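Local coordinates for protein Bd3459 (Bdellovibrio bacteriovorus, PDB 5CEC) that probably cleaves peptidoglycan peptides as a predatory serine-type peptidase during prey invasion, and is bound by the ankyrin-repeat immunity protein Bd3460, at residues 271-274 against 275-279; 75-78 against 79-83. The protein carries 1 engineered substitution. One frame throughout, in Å; residues are numbered along the deposited sequence.

Contact 1 (271-274 against 275-279); sequences AYIA and GKMQA
G275, K276 and M277 donate their amides to the carbonyls of A271, Y272 and I273 in successive i to i-4 helical bonds, of which the shortest, K276 N to Y272 O, is 2.7 Å. Among the side chains, Y272 and K276 run side by side and point the same way. The lysine covers one ring face: its CB sits 4.2 Å from the Y272 centroid, 17° off the normal and displaced toward the rim, a CH-pi contact. A bend at chi2 (72°) then folds the chain along the ring, bringing K276 CG to 3.8 Å from Y272 CZ and K276 CD to 3.6 Å from Y272 OH. The polar ends converge on D82 of helix 72-84, K276 NZ in a salt bridge and Y272 OH in a hydrogen bond. Y272 and K276 sit on the last turns of helix 265-277, an element of the penicillin-binding type of fold expected for an S13 family protein. The helix stops just beyond M277: Q278 has positive phi, and its amide makes a weak 2.9 Å bond to A274 O. With the chain turned there, A279 O comes back to 3.3 Å from A274 CA, in a CA-H...O contact. On the buried side, I273 CD1 packs 3.8 Å from M277 CG, the two side chains running at a slant to each other. I273 and A279 both rest on I284 of strand 284-285, while M277 leans on M309, K312 and S316 of helix 307-322.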
loop_
_atom_site.group_PDB
_atom_site.type_symbol
_atom_site.label_atom_id
_atom_site.label_comp_id
_atom_site.label_asym_id
_atom_site.label_seq_id
_atom_site.Cartn_x
_atom_site.Cartn_y
_atom_site.Cartn_z
ATOM N N ALA A 271 17.731 -18.750 6.654
ATOM C CA ALA A 271 18.117 -19.286 7.978
ATOM C C ALA A 271 17.086 -18.923 9.059
ATOM O O ALA A 271 16.731 -19.750 9.896
ATOM C CB ALA A 271 19.506 -18.781 8.363
ATOM N N TYR A 272 16.624 -17.674 9.020
ATOM C CA TYR A 272 15.627 -17.219 9.980
ATOM C C TYR A 272 14.356 -18.060 9.922
ATOM O O TYR A 272 13.863 -18.535 10.943
ATOM C CB TYR A 272 15.255 -15.737 9.757
ATOM C CG TYR A 272 13.991 -15.323 10.478
ATOM C CD1 TYR A 272 13.979 -15.088 11.846
ATOM C CD2 TYR A 272 12.772 -15.183 9.803
ATOM C CE1 TYR A 272 12.801 -14.761 12.515
ATOM C CE2 TYR A 272 11.606 -14.860 10.476
ATOM C CZ TYR A 272 11.614 -14.643 11.826
ATOM O OH TYR A 272 10.452 -14.303 12.461
ATOM N N ILE A 273 13.826 -18.239 8.730
ATOM C CA ILE A 273 12.560 -18.919 8.583
ATOM C C ILE A 273 12.671 -20.425 8.879
ATOM O O ILE A 273 11.742 -21.009 9.401
ATOM C CB ILE A 273 11.899 -18.566 7.226
ATOM C CG1 ILE A 273 10.378 -18.608 7.319
ATOM C CG2 ILE A 273 12.431 -19.439 6.107
ATOM C CD1 ILE A 273 9.772 -17.465 8.096
ATOM N N ALA A 274 13.840 -21.013 8.594
ATOM C CA ALA A 274 14.098 -22.392 8.938
ATOM C C ALA A 274 14.103 -22.558 10.448
ATOM O O ALA A 274 13.522 -23.503 10.974
ATOM C CB ALA A 274 15.419 -22.860 8.336
ATOM N N GLY A 275 14.790 -21.660 11.148
ATOM C CA GLY A 275 14.793 -21.682 12.601
ATOM C C GLY A 275 13.493 -21.284 13.261
ATOM O O GLY A 275 13.165 -21.811 14.315
ATOM N N LYS A 276 12.735 -20.380 12.633
ATOM C CA LYS A 276 11.476 -19.898 13.208
ATOM C C LYS A 276 10.332 -20.894 13.008
ATOM O O LYS A 276 9.510 -21.107 13.900
ATOM C CB LYS A 276 11.134 -18.556 12.548
ATOM C CG LYS A 276 9.901 -17.856 13.074
ATOM C CD LYS A 276 10.086 -17.276 14.452
ATOM C CE LYS A 276 8.784 -16.688 14.950
ATOM N NZ LYS A 276 8.975 -15.907 16.193
ATOM N N MET A 277 10.278 -21.483 11.821
ATOM C CA MET A 277 9.118 -22.238 11.361
ATOM C C MET A 277 9.429 -23.667 10.999
ATOM O O MET A 277 8.521 -24.387 10.648
ATOM C CB MET A 277 8.513 -21.548 10.124
ATOM C CG MET A 277 8.185 -20.087 10.314
ATOM S SD MET A 277 6.696 -19.877 11.299
ATOM C CE MET A 277 6.319 -18.166 11.041
ATOM N N GLN A 278 10.709 -24.047 11.036
ATOM C CA GLN A 278 11.155 -25.361 10.542
ATOM C C GLN A 278 10.688 -25.483 9.086
ATOM O O GLN A 278 10.278 -26.547 8.632
ATOM C CB GLN A 278 10.662 -26.513 11.439
ATOM C CG GLN A 278 11.259 -26.502 12.842
ATOM C CD GLN A 278 10.823 -25.296 13.662
ATOM O OE1 GLN A 278 9.625 -25.104 13.906
ATOM N NE2 GLN A 278 11.783 -24.459 14.072
ATOM N N ALA A 279 10.761 -24.362 8.364
ATOM C CA ALA A 279 10.363 -24.279 6.983
ATOM C C ALA A 279 11.586 -24.409 6.099
ATOM O O ALA A 279 12.723 -24.164 6.524
ATOM C CB ALA A 279 9.676 -22.946 6.729
#

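Contact 2 (75-78 against 79-83); sequences VTTL and WAVDR
D82 presents a face of its carboxylate to L78: CD1 of the leucine lies over that face, 3.7 Å from D82 OD2, and the L78 carbonyl O is on the same side, 3.7 Å from D82 CG. The oxygens find their polar partners in other helices, OD1 with S320 and OD2 with both Y272 and K276. A chi2 near -3° places OD1 almost eclipsed with CA, and these bonds should help to hold the rotation of the carboxylate. W79, the other flat group, has the Y272 ring stacked with its indole and F269 meeting it edge-to-face; within 75-83 it touches mainly through CB, 3.6 Å from T76 O. Its CG stands anti to the backbone N (chi1 -170°), which carries the indole off toward helix 265-277. V81 rides on the preceding turn, its CG2 3.2 Å from T77 O and 4.4 Å from T77 CG2. Underneath runs regular alpha-helical bonding, from W79 N to V75 O through D82 N to L78 O, close to straight throughout. T77 OG1 bonds to K73 O and to N248, and T76 OG1 to G289 O, so neither buried hydroxyl lacks a partner. A helix surrounded by helices on several sides, whose first turn carries the lysine of a probable SxxK motif, is consistent with the central helix of penicillin-binding proteins and serine beta-lactamases.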
loop_
_atom_site.group_PDB
_atom_site.type_symbol
_atom_site.label_atom_id
_atom_site.label_comp_id
_atom_site.label_asym_id
_atom_site.label_seq_id
_atom_site.Cartn_x
_atom_site.Cartn_y
_atom_site.Cartn_z
ATOM N N VAL A 75 5.646 -10.930 5.866
ATOM C CA VAL A 75 6.738 -11.813 6.270
ATOM C C VAL A 75 7.960 -10.979 6.651
ATOM O O VAL A 75 8.594 -11.194 7.699
ATOM C CB VAL A 75 7.089 -12.814 5.159
ATOM C CG1 VAL A 75 8.121 -13.808 5.666
ATOM C CG2 VAL A 75 5.839 -13.604 4.727
ATOM N N THR A 76 8.262 -9.979 5.833
ATOM C CA THR A 76 9.371 -9.040 6.172
ATOM C C THR A 76 9.095 -8.319 7.518
ATOM O O THR A 76 10.021 -8.115 8.293
ATOM C CB THR A 76 9.560 -8.066 5.015
ATOM O OG1 THR A 76 9.783 -8.837 3.822
ATOM C CG2 THR A 76 10.710 -7.116 5.258
ATOM N N THR A 77 7.829 -7.963 7.743
ATOM C CA THR A 77 7.384 -7.323 8.996
ATOM C C THR A 77 7.696 -8.247 10.166
ATOM O O THR A 77 8.273 -7.801 11.155
ATOM C CB THR A 77 5.896 -6.993 8.911
ATOM O OG1 THR A 77 5.702 -6.020 7.884
ATOM C CG2 THR A 77 5.369 -6.429 10.153
ATOM N N LEU A 78 7.325 -9.520 10.065
ATOM C CA LEU A 78 7.614 -10.481 11.149
ATOM C C LEU A 78 9.125 -10.551 11.392
ATOM O O LEU A 78 9.581 -10.503 12.544
ATOM C CB LEU A 78 7.097 -11.860 10.761
ATOM C CG LEU A 78 7.529 -12.993 11.686
ATOM C CD1 LEU A 78 7.069 -12.784 13.127
ATOM C CD2 LEU A 78 7.048 -14.330 11.175
ATOM N N TRP A 79 9.903 -10.699 10.318
ATOM C CA TRP A 79 11.356 -10.835 10.456
ATOM C C TRP A 79 11.917 -9.615 11.200
ATOM O O TRP A 79 12.694 -9.768 12.152
ATOM C CB TRP A 79 12.028 -11.001 9.088
ATOM C CG TRP A 79 13.447 -11.376 9.120
ATOM C CD1 TRP A 79 14.142 -11.969 10.161
ATOM C CD2 TRP A 79 14.360 -11.300 8.036
ATOM N NE1 TRP A 79 15.424 -12.233 9.781
ATOM C CE2 TRP A 79 15.588 -11.828 8.485
ATOM C CE3 TRP A 79 14.279 -10.808 6.730
ATOM C CZ2 TRP A 79 16.678 -11.918 7.673
ATOM C CZ3 TRP A 79 15.393 -10.884 5.943
ATOM C CH2 TRP A 79 16.575 -11.403 6.423
ATOM N N ALA A 80 11.521 -8.408 10.778
ATOM C CA ALA A 80 12.018 -7.190 11.400
ATOM C C ALA A 80 11.567 -7.091 12.882
ATOM O O ALA A 80 12.336 -6.652 13.743
ATOM C CB ALA A 80 11.599 -5.976 10.591
ATOM N N VAL A 81 10.291 -7.387 13.153
ATOM C CA VAL A 81 9.785 -7.338 14.535
ATOM C C VAL A 81 10.579 -8.281 15.427
ATOM O O VAL A 81 10.951 -7.933 16.537
ATOM C CB VAL A 81 8.271 -7.626 14.592
ATOM C CG1 VAL A 81 7.769 -7.931 16.010
ATOM C CG2 VAL A 81 7.503 -6.477 13.972
ATOM N N ASP A 82 10.849 -9.476 14.929
ATOM C CA ASP A 82 11.625 -10.478 15.705
ATOM C C ASP A 82 13.094 -10.064 15.869
ATOM O O ASP A 82 13.669 -10.231 16.944
ATOM C CB ASP A 82 11.528 -11.863 15.046
ATOM C CG ASP A 82 10.323 -12.651 15.499
ATOM O OD1 ASP A 82 9.550 -12.178 16.390
ATOM O OD2 ASP A 82 10.176 -13.771 14.971
ATOM N N ARG A 83 13.722 -9.553 14.820
ATOM C CA ARG A 83 15.144 -9.239 14.883
ATOM C C ARG A 83 15.422 -7.929 15.627
ATOM O O ARG A 83 16.451 -7.810 16.301
ATOM C CB ARG A 83 15.728 -9.118 13.486
ATOM C CG ARG A 83 16.132 -10.420 12.874
ATOM C CD ARG A 83 17.501 -10.863 13.423
ATOM N NE ARG A 83 18.569 -9.938 13.011
ATOM C CZ ARG A 83 19.146 -9.894 11.808
ATOM N NH1 ARG A 83 18.857 -10.791 10.869
ATOM N NH2 ARG A 83 20.047 -8.952 11.543
#

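Contact 2 lies on helix 72-84, in the interior, its centre about 11 Å from the centre of the chain; contact 1 is at the end of helix 265-277, about 22 Å out and only partly buried. The two helices touch, with contact centres about 12 Å apart. D82 joins them: its OD2 lies 2.6 Å from Y272 OH, probably a hydrogen bond, and 2.7 Å from K276 NZ, a salt bridge. L78 packs on Y272 beside this charged site. Contact 2 is buried, on an uninterrupted helix, with polar side chains whose bonds go to other parts of the chain, whereas contact 1 mixes an aliphatic-aromatic pair with a helix end. Both use helix 307-322 as a further neighbour.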